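Local coordinates for branched-chain-amino-acid aminotransferase (Pseudomonas aeruginosa, PDB 6NST), which probably transfers amino groups from leucine, isoleucine and valine to 2-oxoglutarate, with pyridoxal 5'-phosphate as cofactor, at residues E134-G139 / K283-Y288. The protein carries 1 engineered substitution. Residues are numbered along the deposited sequence; the frame is centred on the assembly and turned at random.
Sequences EALQQG and KLQKAY
Q285 reaches from helix 279-292 to the short helix 134-138 with its carboxamide, and NE2 donates a hydrogen bond to the main-chain carbonyl of L136. The N-H...O angle is 158°; Q285 NE2 to L136 O measures 2.5 Å, shorter than usual for an amide bond, so the exact length is doubtful. The donor approaches in the carbonyl plane, at a C=O...N angle of 155°, and the acceptor lies close to the plane of the Q285 amide. Q285 NE2 also lies 3.5 Å from L136 CD1, so the amide meets both the carbonyl and the isobutyl group of one residue. Q285 reaches this far because its chain is extended: CG is anti to the backbone N (chi1 -170°) and the next torsion is also anti. The CA atoms of L136 and Q285 can therefore remain 9.1 Å apart, bridged by the Q285 side chain. Further out, Q285 NE2 also donates to the carbonyl of V261, and OE1 accepts from R277 NH1, which helps to fix the rotation of the amide. Helix 279-292 is backed by helix 220-231, where Y288 packs on T221, T224, I225 and L228. The buried carboxamide thus has both ends hydrogen-bonded, a side-chain-to-main-chain tie, away from the probable cofactor lysine, that joins helix 279-292 to helix 134-138, just before strand 140-145, and to V261, just before strand 262-267 of the same mixed sheet.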
loop_
_atom_site.group_PDB
_atom_site.type_symbol
_atom_site.label_atom_id
_atom_site.label_comp_id
_atom_site.label_asym_id
_atom_site.label_seq_id
_atom_site.Cartn_x
_atom_site.Cartn_y
_atom_site.Cartn_z
ATOM N N GLU A 134 12.391 38.317 5.352
ATOM C CA GLU A 134 13.662 37.703 5.726
ATOM C C GLU A 134 13.723 36.246 5.292
ATOM O O GLU A 134 14.794 35.751 4.921
ATOM C CB GLU A 134 13.874 37.813 7.236
ATOM C CG GLU A 134 13.817 39.234 7.776
ATOM C CD GLU A 134 14.994 40.080 7.330
ATOM O OE1 GLU A 134 16.033 39.505 6.939
ATOM O OE2 GLU A 134 14.880 41.323 7.372
ATOM N N ALA A 135 12.589 35.546 5.332
ATOM C CA ALA A 135 12.517 34.174 4.850
ATOM C C ALA A 135 12.576 34.080 3.333
ATOM O O ALA A 135 12.761 32.977 2.804
ATOM C CB ALA A 135 11.235 33.516 5.357
ATOM N N LEU A 136 12.426 35.200 2.626
ATOM C CA LEU A 136 12.388 35.178 1.170
ATOM C C LEU A 136 13.777 35.199 0.545
ATOM O O LEU A 136 13.919 34.841 -0.631
ATOM C CB LEU A 136 11.563 36.363 0.664
ATOM C CG LEU A 136 11.112 36.417 -0.794
ATOM C CD1 LEU A 136 10.290 35.188 -1.170
ATOM C CD2 LEU A 136 10.314 37.687 -1.021
ATOM N N GLN A 137 14.801 35.596 1.300
ATOM C CA GLN A 137 16.154 35.700 0.774
ATOM C C GLN A 137 17.187 34.922 1.580
ATOM O O GLN A 137 18.354 34.881 1.176
ATOM C CB GLN A 137 16.583 37.173 0.692
ATOM C CG GLN A 137 15.689 38.025 -0.200
ATOM C CD GLN A 137 16.130 39.474 -0.257
ATOM O OE1 GLN A 137 16.996 39.901 0.506
ATOM N NE2 GLN A 137 15.535 40.237 -1.166
ATOM N N GLN A 138 16.798 34.300 2.694
ATOM C CA GLN A 138 17.734 33.573 3.538
ATOM C C GLN A 138 17.392 32.102 3.726
ATOM O O GLN A 138 18.284 31.323 4.077
ATOM C CB GLN A 138 17.835 34.237 4.920
ATOM C CG GLN A 138 18.354 35.666 4.862
ATOM C CD GLN A 138 18.199 36.402 6.177
ATOM O OE1 GLN A 138 17.546 35.918 7.102
ATOM N NE2 GLN A 138 18.798 37.583 6.266
ATOM N N GLY A 139 16.152 31.702 3.508
ATOM C CA GLY A 139 15.791 30.307 3.625
ATOM C C GLY A 139 14.968 30.039 4.874
ATOM O O GLY A 139 15.119 30.702 5.909
ATOM N N LYS A 283 18.554 32.993 -9.158
ATOM C CA LYS A 283 18.233 33.403 -10.521
ATOM C C LYS A 283 16.769 33.139 -10.851
ATOM O O LYS A 283 16.120 33.959 -11.513
ATOM C CB LYS A 283 19.153 32.691 -11.513
ATOM C CG LYS A 283 20.576 33.234 -11.525
ATOM C CD LYS A 283 21.455 32.520 -12.541
ATOM C CE LYS A 283 21.821 31.121 -12.078
ATOM N NZ LYS A 283 22.756 30.449 -13.024
ATOM N N LEU A 284 16.228 32.006 -10.398
ATOM C CA LEU A 284 14.822 31.711 -10.659
ATOM C C LEU A 284 13.909 32.596 -9.822
ATOM O O LEU A 284 12.848 33.027 -10.293
ATOM C CB LEU A 284 14.536 30.232 -10.396
ATOM C CG LEU A 284 15.273 29.244 -11.305
ATOM C CD1 LEU A 284 14.904 27.809 -10.960
ATOM C CD2 LEU A 284 14.981 29.538 -12.769
ATOM N N GLN A 285 14.300 32.875 -8.577
ATOM C CA GLN A 285 13.544 33.818 -7.760
ATOM C C GLN A 285 13.545 35.204 -8.390
ATOM O O GLN A 285 12.503 35.869 -8.449
ATOM C CB GLN A 285 14.127 33.866 -6.348
ATOM C CG GLN A 285 13.283 34.621 -5.343
ATOM C CD GLN A 285 13.919 34.648 -3.969
ATOM O OE1 GLN A 285 15.096 34.979 -3.826
ATOM N NE2 GLN A 285 13.145 34.293 -2.948
ATOM N N LYS A 286 14.704 35.652 -8.875
ATOM C CA LYS A 286 14.780 36.936 -9.564
ATOM C C LYS A 286 13.903 36.936 -10.810
ATOM O O LYS A 286 13.146 37.883 -11.051
ATOM C CB LYS A 286 16.234 37.243 -9.928
ATOM C CG LYS A 286 16.423 38.479 -10.791
ATOM C CD LYS A 286 16.270 39.755 -9.984
ATOM C CE LYS A 286 16.640 40.974 -10.815
ATOM N NZ LYS A 286 18.006 40.849 -11.399
ATOM N N ALA A 287 13.989 35.870 -11.610
ATOM C CA ALA A 287 13.213 35.801 -12.842
ATOM C C ALA A 287 11.716 35.802 -12.558
ATOM O O ALA A 287 10.939 36.418 -13.296
ATOM C CB ALA A 287 13.607 34.560 -13.641
ATOM N N TYR A 288 11.290 35.124 -11.490
ATOM C CA TYR A 288 9.865 35.088 -11.178
ATOM C C TYR A 288 9.375 36.441 -10.674
ATOM O O TYR A 288 8.286 36.891 -11.049
ATOM C CB TYR A 288 9.568 33.991 -10.155
ATOM C CG TYR A 288 8.101 33.900 -9.795
ATOM C CD1 TYR A 288 7.201 33.247 -10.626
ATOM C CD2 TYR A 288 7.616 34.476 -8.626
ATOM C CE1 TYR A 288 5.856 33.167 -10.305
ATOM C CE2 TYR A 288 6.275 34.400 -8.294
ATOM C CZ TYR A 288 5.401 33.744 -9.138
ATOM O OH TYR A 288 4.066 33.667 -8.811
#